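Local coordinates for protein metallo-carboxypeptidase (Pseudomonas aeruginosa, PDB 4A39) that is a zinc-dependent metallocarboxypeptidase of the M14 family that probably removes C-terminal residues from peptide or protein substrates, at residues E187-G192 with L270-D275; I176-Q179 with E183-A186; H65-V70 with V118-F123; Y84-S89 with L107-E112. All coordinates share one frame; numbering follows the deposited sequence.

Interaction 1 (E187-G192 with L270-D275); sequences EWFMEG and LDIHGD. With ZN (zinc ion), chain C; GEM ((2-guanidinoethylmercapto)succinic acid), chain D.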
loop_
_atom_site.group_PDB
_atom_site.type_symbol
_atom_site.label_atom_id
_atom_site.label_comp_id
_atom_site.label_asym_id
_atom_site.label_seq_id
_atom_site.Cartn_x
_atom_site.Cartn_y
_atom_site.Cartn_z
ATOM N N GLU A 187 3.132 2.002 -1.501
ATOM C CA GLU A 187 4.178 2.624 -2.304
ATOM C C GLU A 187 5.544 2.495 -1.616
ATOM O O GLU A 187 6.574 2.498 -2.289
ATOM C CB GLU A 187 3.848 4.088 -2.645
ATOM C CG GLU A 187 4.938 4.744 -3.499
ATOM C CD GLU A 187 4.431 5.818 -4.454
ATOM O OE1 GLU A 187 3.423 6.489 -4.147
ATOM O OE2 GLU A 187 5.063 5.997 -5.516
ATOM N N TRP A 188 5.567 2.375 -0.289
ATOM C CA TRP A 188 6.845 2.187 0.398
ATOM C C TRP A 188 7.435 0.872 -0.115
ATOM O O TRP A 188 8.637 0.770 -0.374
ATOM C CB TRP A 188 6.661 2.122 1.920
ATOM C CG TRP A 188 6.561 3.475 2.567
ATOM C CD1 TRP A 188 5.441 4.058 3.092
ATOM C CD2 TRP A 188 7.626 4.414 2.752
ATOM N NE1 TRP A 188 5.745 5.299 3.595
ATOM C CE2 TRP A 188 7.078 5.545 3.399
ATOM C CE3 TRP A 188 8.993 4.412 2.435
ATOM C CZ2 TRP A 188 7.847 6.666 3.736
ATOM C CZ3 TRP A 188 9.761 5.528 2.770
ATOM C CH2 TRP A 188 9.182 6.640 3.416
ATOM N N PHE A 189 6.573 -0.130 -0.263
ATOM C CA PHE A 189 6.971 -1.446 -0.775
ATOM C C PHE A 189 7.616 -1.255 -2.155
ATOM O O PHE A 189 8.654 -1.845 -2.462
ATOM C CB PHE A 189 5.723 -2.344 -0.869
ATOM C CG PHE A 189 5.946 -3.681 -1.550
ATOM C CD1 PHE A 189 6.020 -3.768 -2.940
ATOM C CD2 PHE A 189 6.012 -4.856 -0.805
ATOM C CE1 PHE A 189 6.151 -5.003 -3.578
ATOM C CE2 PHE A 189 6.140 -6.100 -1.433
ATOM C CZ PHE A 189 6.209 -6.173 -2.823
ATOM N N MET A 190 7.001 -0.419 -2.986
ATOM C CA MET A 190 7.519 -0.161 -4.326
ATOM C C MET A 190 8.877 0.540 -4.284
ATOM O O MET A 190 9.741 0.270 -5.118
ATOM C CB MET A 190 6.522 0.682 -5.123
ATOM C CG MET A 190 5.149 0.035 -5.280
ATOM S SD MET A 190 5.182 -1.556 -6.157
ATOM C CE MET A 190 5.374 -1.004 -7.852
ATOM N N GLU A 191 9.070 1.442 -3.324
ATOM C CA GLU A 191 10.350 2.140 -3.208
ATOM C C GLU A 191 11.478 1.145 -2.916
ATOM O O GLU A 191 12.575 1.264 -3.456
ATOM C CB GLU A 191 10.300 3.208 -2.105
ATOM C CG GLU A 191 11.639 3.918 -1.886
ATOM C CD GLU A 191 11.561 5.047 -0.878
ATOM O OE1 GLU A 191 10.738 5.965 -1.074
ATOM O OE2 GLU A 191 12.329 5.023 0.106
ATOM N N GLY A 192 11.202 0.164 -2.064
ATOM C CA GLY A 192 12.209 -0.831 -1.737
ATOM C C GLY A 192 12.554 -1.676 -2.946
ATOM O O GLY A 192 13.725 -1.984 -3.201
ATOM N N LEU A 270 1.073 -8.830 -8.971
ATOM C CA LEU A 270 1.028 -8.589 -7.536
ATOM C C LEU A 270 0.373 -7.226 -7.320
ATOM O O LEU A 270 0.826 -6.221 -7.874
ATOM C CB LEU A 270 2.440 -8.591 -6.940
ATOM C CG LEU A 270 3.249 -9.885 -7.080
ATOM C CD1 LEU A 270 4.615 -9.707 -6.433
ATOM C CD2 LEU A 270 2.498 -11.037 -6.423
ATOM N N ASP A 271 -0.696 -7.209 -6.529
ATOM C CA ASP A 271 -1.448 -5.992 -6.218
ATOM C C ASP A 271 -1.128 -5.690 -4.751
ATOM O O ASP A 271 -1.542 -6.420 -3.859
ATOM C CB ASP A 271 -2.941 -6.280 -6.443
ATOM C CG ASP A 271 -3.816 -5.051 -6.309
ATOM O OD1 ASP A 271 -3.307 -3.914 -6.415
ATOM O OD2 ASP A 271 -5.034 -5.231 -6.109
ATOM N N ILE A 272 -0.382 -4.612 -4.513
ATOM C CA ILE A 272 0.053 -4.258 -3.162
ATOM C C ILE A 272 -0.943 -3.415 -2.367
ATOM O O ILE A 272 -1.304 -2.308 -2.777
ATOM C CB ILE A 272 1.418 -3.531 -3.202
ATOM C CG1 ILE A 272 2.361 -4.224 -4.197
ATOM C CG2 ILE A 272 2.049 -3.543 -1.811
ATOM C CD1 ILE A 272 2.601 -5.711 -3.918
ATOM N N HIS A 273 -1.352 -3.952 -1.213
ATOM C CA HIS A 273 -2.335 -3.332 -0.318
ATOM C C HIS A 273 -1.897 -3.348 1.150
ATOM O O HIS A 273 -0.824 -3.832 1.499
ATOM C CB HIS A 273 -3.666 -4.094 -0.383
ATOM C CG HIS A 273 -4.391 -3.981 -1.689
ATOM N ND1 HIS A 273 -5.542 -3.237 -1.834
ATOM C CD2 HIS A 273 -4.162 -4.557 -2.893
ATOM C CE1 HIS A 273 -5.993 -3.361 -3.069
ATOM N NE2 HIS A 273 -5.174 -4.157 -3.733
ATOM N N GLY A 274 -2.775 -2.822 1.999
ATOM C CA GLY A 274 -2.534 -2.801 3.431
ATOM C C GLY A 274 -3.835 -3.157 4.126
ATOM O O GLY A 274 -4.906 -2.744 3.678
ATOM N N ASP A 275 -3.758 -3.935 5.205
ATOM C CA ASP A 275 -4.956 -4.325 5.940
ATOM C C ASP A 275 -4.939 -3.709 7.331
ATOM O O ASP A 275 -3.974 -3.852 8.077
ATOM C CB ASP A 275 -5.057 -5.846 6.067
ATOM C CG ASP A 275 -6.377 -6.286 6.679
ATOM O OD1 ASP A 275 -7.401 -6.284 5.965
ATOM O OD2 ASP A 275 -6.394 -6.614 7.883
HETATM ZN ZN ZN C . -6.562 -2.111 -0.302
HETATM C C8 GEM D . -8.953 -6.139 -0.561
HETATM S S7 GEM D . -7.567 -6.398 -1.728
HETATM C C6 GEM D . -7.713 -8.197 -2.027
HETATM C C5 GEM D . -8.297 -8.994 -0.857
HETATM N N3 GEM D . -9.732 -8.712 -0.708
HETATM C C1 GEM D . -10.616 -9.686 -0.917
HETATM N N4 GEM D . -10.189 -10.895 -1.271
HETATM N N2 GEM D . -11.919 -9.457 -0.786
HETATM C C9 GEM D . -9.960 -5.121 -1.100
HETATM O O14 GEM D . -9.785 -4.690 -2.262
HETATM O O15 GEM D . -10.889 -4.793 -0.334
HETATM C C10 GEM D . -8.437 -5.713 0.815
HETATM C C11 GEM D . -7.683 -4.382 0.756
HETATM O O12 GEM D . -6.539 -4.345 1.260
HETATM O O13 GEM D . -8.277 -3.422 0.221
#
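His273 NE2 donates a short hydrogen bond of 2.6 Å to Asp271 OD2, on the strand whose intervening Ile272 turns the opposite way, toward Phe189. This is the zinc carboxypeptidase fold of the M14 family: helix 185-196 packs on one surface of the mixed sheet, while strand 268-275 presents His273 to the metal, with Asp271 behind it. The bond is fairly straight, with an N-H...O angle of 160°. The acceptor lies close to the plane of the imidazole ring, whereas OD2 itself is met from above its carboxylate plane; the bond should limit rotation of the ring. The other ring nitrogen, His273 ND1, binds the zinc ion at 2.2 Å, and His180 and Glu183 complete the protein ligands. Sulfur S7 of the inhibitor (2-guanidinoethylmercapto)succinic acid sits over the centre of the His273 ring. On the helix side the contact is apolar. Ile272 CD1 lies over a face of the Phe189 ring, displaced toward its rim and 3.6 Å from Phe189 CE1, which makes a CH-pi contact. The second branch of the isoleucine, CG2, reaches the root of the same ring, at 3.9 Å from Phe189 CG. With Phe189 CG anti to the backbone N (chi1 173°), the ring projects to the strand and crosses Ile272 at about a right angle. Met190 SD completes the contact more loosely, 4.3 Å from Ile272 CG1.

Interaction 2 (I176-Q179 with E183-A186); sequences IAQQ and EHMA. With ZN (zinc ion), chain C; GEM ((2-guanidinoethylmercapto)succinic acid), chain D.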
loop_
_atom_site.group_PDB
_atom_site.type_symbol
_atom_site.label_atom_id
_atom_site.label_comp_id
_atom_site.label_asym_id
_atom_site.label_seq_id
_atom_site.Cartn_x
_atom_site.Cartn_y
_atom_site.Cartn_z
ATOM N N ILE A 176 1.589 -3.570 -9.126
ATOM C CA ILE A 176 0.952 -2.260 -9.003
ATOM C C ILE A 176 0.662 -2.003 -7.525
ATOM O O ILE A 176 0.456 -2.944 -6.745
ATOM C CB ILE A 176 -0.354 -2.160 -9.836
ATOM C CG1 ILE A 176 -1.447 -3.040 -9.235
ATOM C CG2 ILE A 176 -0.073 -2.568 -11.283
ATOM C CD1 ILE A 176 -2.777 -2.899 -9.940
ATOM N N ALA A 177 0.637 -0.733 -7.140
ATOM C CA ALA A 177 0.439 -0.404 -5.733
ATOM C C ALA A 177 -0.503 0.742 -5.404
ATOM O O ALA A 177 -0.741 1.641 -6.210
ATOM C CB ALA A 177 1.796 -0.121 -5.096
ATOM N N GLN A 178 -1.015 0.681 -4.180
ATOM C CA GLN A 178 -1.888 1.689 -3.594
ATOM C C GLN A 178 -3.145 2.109 -4.348
ATOM O O GLN A 178 -3.405 3.302 -4.513
ATOM C CB GLN A 178 -1.051 2.930 -3.228
ATOM C CG GLN A 178 -1.349 3.486 -1.825
ATOM C CD GLN A 178 -0.320 4.507 -1.356
ATOM O OE1 GLN A 178 0.881 4.266 -1.435
ATOM N NE2 GLN A 178 -0.791 5.648 -0.849
ATOM N N GLN A 179 -3.924 1.134 -4.808
ATOM C CA GLN A 179 -5.190 1.450 -5.468
ATOM C C GLN A 179 -6.059 2.165 -4.434
ATOM O O GLN A 179 -6.883 3.012 -4.774
ATOM C CB GLN A 179 -5.907 0.187 -5.924
ATOM C CG GLN A 179 -5.352 -0.449 -7.172
ATOM C CD GLN A 179 -6.290 -1.513 -7.688
ATOM O OE1 GLN A 179 -7.311 -1.206 -8.314
ATOM N NE2 GLN A 179 -5.974 -2.772 -7.401
ATOM N N GLU A 183 -3.577 3.287 1.986
ATOM C CA GLU A 183 -2.648 2.188 2.251
ATOM C C GLU A 183 -1.230 2.536 1.820
ATOM O O GLU A 183 -0.640 1.893 0.953
ATOM C CB GLU A 183 -3.175 0.923 1.557
ATOM C CG GLU A 183 -4.454 0.403 2.224
ATOM C CD GLU A 183 -5.279 -0.524 1.349
ATOM O OE1 GLU A 183 -4.699 -1.203 0.473
ATOM O OE2 GLU A 183 -6.515 -0.582 1.555
ATOM N N HIS A 184 -0.685 3.555 2.479
ATOM C CA HIS A 184 0.644 4.081 2.185
ATOM C C HIS A 184 1.804 3.101 2.241
ATOM O O HIS A 184 2.846 3.340 1.628
ATOM C CB HIS A 184 0.907 5.290 3.088
ATOM C CG HIS A 184 0.108 6.497 2.706
ATOM N ND1 HIS A 184 0.646 7.553 2.001
ATOM C CD2 HIS A 184 -1.207 6.781 2.863
ATOM C CE1 HIS A 184 -0.304 8.436 1.742
ATOM N NE2 HIS A 184 -1.438 7.992 2.254
ATOM N N MET A 185 1.639 2.005 2.972
ATOM C CA MET A 185 2.691 1.000 3.035
ATOM C C MET A 185 2.940 0.455 1.631
ATOM O O MET A 185 4.037 -0.005 1.320
ATOM C CB MET A 185 2.282 -0.152 3.965
ATOM C CG MET A 185 0.917 -0.775 3.650
ATOM S SD MET A 185 -0.485 0.123 4.358
ATOM C CE MET A 185 -0.387 -0.423 6.082
ATOM N N ALA A 186 1.921 0.521 0.778
ATOM C CA ALA A 186 2.028 0.006 -0.584
ATOM C C ALA A 186 3.114 0.674 -1.432
ATOM O O ALA A 186 3.943 -0.014 -2.032
ATOM C CB ALA A 186 0.679 0.096 -1.285
HETATM ZN ZN ZN C . -6.562 -2.111 -0.302
HETATM C C8 GEM D . -8.953 -6.139 -0.561
HETATM S S7 GEM D . -7.567 -6.398 -1.728
HETATM C C6 GEM D . -7.713 -8.197 -2.027
HETATM C C5 GEM D . -8.297 -8.994 -0.857
HETATM N N3 GEM D . -9.732 -8.712 -0.708
HETATM C C1 GEM D . -10.616 -9.686 -0.917
HETATM N N4 GEM D . -10.189 -10.895 -1.271
HETATM N N2 GEM D . -11.919 -9.457 -0.786
HETATM C C9 GEM D . -9.960 -5.121 -1.100
HETATM O O14 GEM D . -9.785 -4.690 -2.262
HETATM O O15 GEM D . -10.889 -4.793 -0.334
HETATM C C10 GEM D . -8.437 -5.713 0.815
HETATM C C11 GEM D . -7.683 -4.382 0.756
HETATM O O12 GEM D . -6.539 -4.345 1.260
HETATM O O13 GEM D . -8.277 -3.422 0.221
#
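One face of the His184 imidazole is met by the amide of Gln178, whose NE2 lies 3.6 Å above the plane and over the centre of the His184 ring. The two planes are inclined by 54°, so this is no parallel stack. The same ring also stacks with Trp51, and its ND1 is hydrogen-bonded to Tyr126 N. Both ends of the glutamine amide are held close by: NE2 is hydrogen-bonded to Pro181 O and OE1 to Glu187 N, which should fix the rotation of the amide. Farther back along the side chain, Gln178 CG rests 3.3 Å from Glu183 O, the carbonyl that accepts Ala186 N. The left-handed backbone of Gln178 (phi 53°, psi 49°) turns the chain sharply just after strand 171-177, and Gln178 N comes 3.4 Å from Ala186 CB. Small side chains keep this place close, with Ala177 CB 4.0 Å from Ala186 CB. On the metal side Glu183 is bidentate, OE1 at 2.2 Å and OE2 at 2.4 Å from the zinc ion, and OE1 also accepts a hydrogen bond from Gly274 N. The turn carries His180 and Glu183, the HXXE motif of M14 carboxypeptidases, whose zinc site His273 completes.

Interaction 3 (H65-V70 with V118-F123); sequences HCFTLV and VRFAYF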
loop_
_atom_site.group_PDB
_atom_site.type_symbol
_atom_site.label_atom_id
_atom_site.label_comp_id
_atom_site.label_asym_id
_atom_site.label_seq_id
_atom_site.Cartn_x
_atom_site.Cartn_y
_atom_site.Cartn_z
ATOM N N HIS A 65 -0.157 15.544 26.319
ATOM C CA HIS A 65 -1.226 15.857 25.376
ATOM C C HIS A 65 -2.019 14.588 25.125
ATOM O O HIS A 65 -1.450 13.533 24.838
ATOM C CB HIS A 65 -0.655 16.393 24.063
ATOM C CG HIS A 65 0.002 17.728 24.201
ATOM N ND1 HIS A 65 -0.464 18.863 23.571
ATOM C CD2 HIS A 65 1.065 18.120 24.942
ATOM C CE1 HIS A 65 0.280 19.896 23.922
ATOM N NE2 HIS A 65 1.216 19.472 24.753
ATOM N N CYS A 66 -3.337 14.694 25.250
ATOM C CA CYS A 66 -4.223 13.557 25.063
ATOM C C CYS A 66 -5.171 13.824 23.908
ATOM O O CYS A 66 -5.985 14.747 23.958
ATOM C CB CYS A 66 -5.004 13.313 26.349
ATOM S SG CYS A 66 -3.890 13.131 27.745
ATOM N N PHE A 67 -5.057 12.998 22.873
ATOM C CA PHE A 67 -5.867 13.133 21.667
ATOM C C PHE A 67 -6.979 12.098 21.570
ATOM O O PHE A 67 -6.840 10.975 22.058
ATOM C CB PHE A 67 -4.976 12.984 20.430
ATOM C CG PHE A 67 -3.874 14.000 20.339
ATOM C CD1 PHE A 67 -2.677 13.813 21.031
ATOM C CD2 PHE A 67 -4.026 15.139 19.553
ATOM C CE1 PHE A 67 -1.646 14.745 20.939
ATOM C CE2 PHE A 67 -2.998 16.081 19.453
ATOM C CZ PHE A 67 -1.804 15.883 20.148
ATOM N N THR A 68 -8.075 12.489 20.926
ATOM C CA THR A 68 -9.203 11.594 20.707
ATOM C C THR A 68 -9.794 11.807 19.319
ATOM O O THR A 68 -10.106 12.934 18.941
ATOM C CB THR A 68 -10.348 11.822 21.723
ATOM O OG1 THR A 68 -9.901 11.496 23.045
ATOM C CG2 THR A 68 -11.551 10.941 21.362
ATOM N N LEU A 69 -9.913 10.725 18.553
ATOM C CA LEU A 69 -10.540 10.792 17.237
ATOM C C LEU A 69 -11.955 10.337 17.585
ATOM O O LEU A 69 -12.245 9.142 17.641
ATOM C CB LEU A 69 -9.858 9.830 16.259
ATOM C CG LEU A 69 -8.356 10.074 16.077
ATOM C CD1 LEU A 69 -7.836 9.230 14.918
ATOM C CD2 LEU A 69 -8.104 11.558 15.807
ATOM N N VAL A 70 -12.817 11.316 17.840
ATOM C CA VAL A 70 -14.192 11.077 18.269
ATOM C C VAL A 70 -15.109 10.255 17.375
ATOM O O VAL A 70 -16.059 9.644 17.871
ATOM C CB VAL A 70 -14.911 12.412 18.575
ATOM C CG1 VAL A 70 -14.080 13.243 19.541
ATOM C CG2 VAL A 70 -15.179 13.173 17.286
ATOM N N VAL A 118 4.701 18.334 16.244
ATOM C CA VAL A 118 4.723 16.916 15.930
ATOM C C VAL A 118 3.609 16.582 14.944
ATOM O O VAL A 118 2.607 17.294 14.860
ATOM C CB VAL A 118 4.529 16.076 17.220
ATOM C CG1 VAL A 118 3.089 16.184 17.708
ATOM C CG2 VAL A 118 4.918 14.639 16.965
ATOM N N ARG A 119 3.796 15.511 14.180
ATOM C CA ARG A 119 2.794 15.068 13.221
ATOM C C ARG A 119 2.300 13.679 13.624
ATOM O O ARG A 119 3.059 12.894 14.189
ATOM C CB ARG A 119 3.379 14.981 11.802
ATOM C CG ARG A 119 3.953 16.273 11.236
ATOM C CD ARG A 119 5.482 16.300 11.280
ATOM N NE ARG A 119 5.993 17.553 10.733
ATOM C CZ ARG A 119 6.048 17.838 9.438
ATOM N NH1 ARG A 119 5.637 16.950 8.540
ATOM N NH2 ARG A 119 6.484 19.026 9.043
ATOM N N PHE A 120 1.026 13.397 13.360
ATOM C CA PHE A 120 0.445 12.085 13.636
ATOM C C PHE A 120 -0.181 11.581 12.345
ATOM O O PHE A 120 -0.711 12.370 11.554
ATOM C CB PHE A 120 -0.650 12.150 14.712
ATOM C CG PHE A 120 -0.144 12.463 16.086
ATOM C CD1 PHE A 120 0.260 11.438 16.934
ATOM C CD2 PHE A 120 -0.091 13.774 16.545
ATOM C CE1 PHE A 120 0.705 11.710 18.218
ATOM C CE2 PHE A 120 0.351 14.058 17.830
ATOM C CZ PHE A 120 0.749 13.023 18.669
ATOM N N ALA A 121 -0.105 10.273 12.122
ATOM C CA ALA A 121 -0.692 9.679 10.927
ATOM C C ALA A 121 -1.083 8.233 11.191
ATOM O O ALA A 121 -0.623 7.625 12.158
ATOM C CB ALA A 121 0.283 9.754 9.755
ATOM N N TYR A 122 -1.933 7.687 10.329
ATOM C CA TYR A 122 -2.397 6.311 10.481
ATOM C C TYR A 122 -1.272 5.343 10.110
ATOM O O TYR A 122 -1.221 4.209 10.600
ATOM C CB TYR A 122 -3.643 6.093 9.615
ATOM C CG TYR A 122 -4.371 4.782 9.838
ATOM C CD1 TYR A 122 -4.458 4.208 11.113
ATOM C CD2 TYR A 122 -5.004 4.133 8.780
ATOM C CE1 TYR A 122 -5.157 3.018 11.324
ATOM C CE2 TYR A 122 -5.704 2.946 8.979
ATOM C CZ TYR A 122 -5.776 2.393 10.250
ATOM O OH TYR A 122 -6.466 1.213 10.445
ATOM N N PHE A 123 -0.383 5.800 9.235
ATOM C CA PHE A 123 0.795 5.034 8.820
ATOM C C PHE A 123 1.805 6.040 8.277
ATOM O O PHE A 123 1.428 7.143 7.883
ATOM C CB PHE A 123 0.463 4.012 7.722
ATOM C CG PHE A 123 1.543 2.976 7.523
ATOM C CD1 PHE A 123 1.618 1.865 8.359
ATOM C CD2 PHE A 123 2.509 3.135 6.532
ATOM C CE1 PHE A 123 2.642 0.930 8.208
ATOM C CE2 PHE A 123 3.538 2.204 6.374
ATOM C CZ PHE A 123 3.602 1.102 7.215
#
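An edge-to-face aromatic contact between Phe67 and Phe120 joins strands 65-69 and 118-121 inside the beta-rich N-terminal domain. Three strands separate the two in the order of the sheet, and their closest CA atoms, those of Phe67 and Phe120, are still 10.3 Å apart. The sheet therefore curves enough for the two side chains to meet across its interior, and the rings alone bridge the gap. The edge of Phe120 is directed to the face of Phe67, with ring centroids 4.8 Å apart. At 55° between planes the pair is canted well away from a perpendicular T. Two atoms on the outer edge of each ring do the touching: Phe120 CE2 is 3.7 Å from Phe67 CZ, and Phe120 CZ is as close, 3.7 Å, to Phe67 CE1. The side chains cross at about a right angle. Other aromatic groups enlarge the cluster: Phe109 meets both rings, and Phe54 lies against both as well. Ile36 and Val56 add aliphatic carbons around Phe67. With no polar side-chain atom in the pair, the contact rests on dispersion and the burial of apolar surface, probably with some contribution from ring hydrogens directed toward the pi cloud, and is only weakly directional.

Interaction 4 (Y84-S89 with L107-E112); sequences YQAVAS and LHFQLE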
loop_
_atom_site.group_PDB
_atom_site.type_symbol
_atom_site.label_atom_id
_atom_site.label_comp_id
_atom_site.label_asym_id
_atom_site.label_seq_id
_atom_site.Cartn_x
_atom_site.Cartn_y
_atom_site.Cartn_z
ATOM N N TYR A 84 -4.487 -1.135 17.811
ATOM C CA TYR A 84 -3.767 -0.218 16.934
ATOM C C TYR A 84 -3.146 0.943 17.705
ATOM O O TYR A 84 -3.797 1.563 18.547
ATOM C CB TYR A 84 -4.698 0.349 15.859
ATOM C CG TYR A 84 -4.052 1.466 15.072
ATOM C CD1 TYR A 84 -3.123 1.194 14.070
ATOM C CD2 TYR A 84 -4.291 2.799 15.403
ATOM C CE1 TYR A 84 -2.432 2.228 13.423
ATOM C CE2 TYR A 84 -3.612 3.835 14.768
ATOM C CZ TYR A 84 -2.682 3.544 13.786
ATOM O OH TYR A 84 -1.991 4.572 13.193
ATOM N N GLN A 85 -1.885 1.232 17.398
ATOM C CA GLN A 85 -1.161 2.330 18.028
ATOM C C GLN A 85 -0.850 3.367 16.952
ATOM O O GLN A 85 -0.260 3.035 15.924
ATOM C CB GLN A 85 0.152 1.828 18.640
ATOM C CG GLN A 85 0.004 0.685 19.643
ATOM C CD GLN A 85 -0.892 1.034 20.816
ATOM O OE1 GLN A 85 -2.053 0.620 20.878
ATOM N NE2 GLN A 85 -0.360 1.807 21.751
ATOM N N ALA A 86 -1.253 4.614 17.188
ATOM C CA ALA A 86 -1.015 5.701 16.240
ATOM C C ALA A 86 0.474 5.967 16.044
ATOM O O ALA A 86 1.280 5.697 16.931
ATOM C CB ALA A 86 -1.699 6.973 16.726
ATOM N N VAL A 87 0.828 6.506 14.879
ATOM C CA VAL A 87 2.217 6.811 14.567
ATOM C C VAL A 87 2.428 8.322 14.630
ATOM O O VAL A 87 1.532 9.100 14.293
ATOM C CB VAL A 87 2.591 6.304 13.155
ATOM C CG1 VAL A 87 4.091 6.139 13.043
ATOM C CG2 VAL A 87 1.880 4.988 12.866
ATOM N N ALA A 88 3.615 8.734 15.062
ATOM C CA ALA A 88 3.934 10.152 15.181
ATOM C C ALA A 88 5.364 10.427 14.739
ATOM O O ALA A 88 6.171 9.509 14.609
ATOM C CB ALA A 88 3.742 10.605 16.621
ATOM N N SER A 89 5.670 11.701 14.505
ATOM C CA SER A 89 7.010 12.102 14.097
ATOM C C SER A 89 7.242 13.585 14.337
ATOM O O SER A 89 6.369 14.407 14.071
ATOM C CB SER A 89 7.232 11.802 12.617
ATOM O OG SER A 89 8.502 12.275 12.203
ATOM N N LEU A 107 -10.834 6.614 19.225
ATOM C CA LEU A 107 -9.429 6.231 19.347
ATOM C C LEU A 107 -8.739 7.307 20.167
ATOM O O LEU A 107 -8.907 8.495 19.896
ATOM C CB LEU A 107 -8.750 6.150 17.973
ATOM C CG LEU A 107 -7.261 5.772 18.008
ATOM C CD1 LEU A 107 -7.126 4.292 18.335
ATOM C CD2 LEU A 107 -6.602 6.076 16.677
ATOM N N HIS A 108 -7.966 6.886 21.165
ATOM C CA HIS A 108 -7.239 7.816 22.018
ATOM C C HIS A 108 -5.748 7.509 21.972
ATOM O O HIS A 108 -5.352 6.351 21.888
ATOM C CB HIS A 108 -7.693 7.691 23.479
ATOM C CG HIS A 108 -9.178 7.749 23.667
ATOM N ND1 HIS A 108 -9.964 6.621 23.754
ATOM C CD2 HIS A 108 -10.018 8.805 23.773
ATOM C CE1 HIS A 108 -11.229 6.980 23.906
ATOM N NE2 HIS A 108 -11.288 8.300 23.920
ATOM N N PHE A 109 -4.926 8.552 22.011
ATOM C CA PHE A 109 -3.485 8.370 22.062
ATOM C C PHE A 109 -2.860 9.544 22.808
ATOM O O PHE A 109 -3.380 10.664 22.771
ATOM C CB PHE A 109 -2.873 8.151 20.660
ATOM C CG PHE A 109 -3.304 9.142 19.609
ATOM C CD1 PHE A 109 -2.574 10.308 19.387
ATOM C CD2 PHE A 109 -4.387 8.861 18.781
ATOM C CE1 PHE A 109 -2.913 11.178 18.348
ATOM C CE2 PHE A 109 -4.736 9.729 17.735
ATOM C CZ PHE A 109 -3.997 10.886 17.521
ATOM N N GLN A 110 -1.769 9.271 23.520
ATOM C CA GLN A 110 -1.105 10.296 24.313
ATOM C C GLN A 110 0.379 10.461 24.018
ATOM O O GLN A 110 1.072 9.510 23.641
ATOM C CB GLN A 110 -1.267 10.001 25.813
ATOM C CG GLN A 110 -2.698 9.744 26.294
ATOM C CD GLN A 110 -3.194 8.340 25.981
ATOM O OE1 GLN A 110 -2.493 7.355 26.210
ATOM N NE2 GLN A 110 -4.417 8.246 25.467
ATOM N N LEU A 111 0.866 11.681 24.219
ATOM C CA LEU A 111 2.270 11.998 24.008
ATOM C C LEU A 111 2.675 13.241 24.777
ATOM O O LEU A 111 1.932 14.222 24.825
ATOM C CB LEU A 111 2.553 12.244 22.520
ATOM C CG LEU A 111 3.975 12.717 22.180
ATOM C CD1 LEU A 111 4.968 11.581 22.415
ATOM C CD2 LEU A 111 4.033 13.174 20.731
ATOM N N GLU A 112 3.844 13.190 25.409
ATOM C CA GLU A 112 4.388 14.360 26.087
ATOM C C GLU A 112 5.505 14.711 25.107
ATOM O O GLU A 112 6.611 14.169 25.191
ATOM C CB GLU A 112 4.978 14.005 27.451
ATOM C CG GLU A 112 5.460 15.229 28.214
ATOM C CD GLU A 112 6.132 14.886 29.525
ATOM O OE1 GLU A 112 5.571 14.075 30.286
ATOM O OE2 GLU A 112 7.219 15.438 29.796
#
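Ala86 CB sits over one face of the Phe109 ring, 4.1 Å from its centroid and 19° off the normal, in a CH-pi contact. The methyl is displaced toward the rim and lies about equally far from CG and CD2, with Ala86 CB to Phe109 CD2 at 3.9 Å. Phe109 holds its CG in the crowded position between backbone N and carbonyl carbon (chi1 49°), which turns the ring face to the methyl. A second, looser meeting lies toward the start of both segments: Leu107 CD2 approaches the Tyr84 ring at its edge, near the plane, 4.2 Å from Tyr84 CE2. The two side chains cross at about a right angle, and the Tyr84 hydroxyl is engaged elsewhere, in a hydrogen bond with the backbone carbonyl Tyr122 O. In the antiparallel part of the N-terminal sheet, strand 96-103 runs between strands 87-89 and 106-111, and the side chains span that separation on the inner side. Alkyl groups against rings give weakly directional packing, so cohesion here should come from burial of apolar surface.

From the N terminus, strand 65-69 opens interaction 3, and the loop it begins closes only at 118-123. Interaction 4, joining 84-89 with 107-112, is nested wholly inside that loop, and the two share one sheet and a common interior in the N-terminal domain. The catalytic domain follows. Interaction 2 closes a short turn from strand 171-177 into helix 185-196; interaction 1 then opens on that helix and closes at the neighbouring strand 268-275, so the two run in series and meet at the zinc ion. One place where the domains touch is Phe123, at the end of interaction 3, which packs against Met185 of interaction 2 and Trp188 of interaction 1.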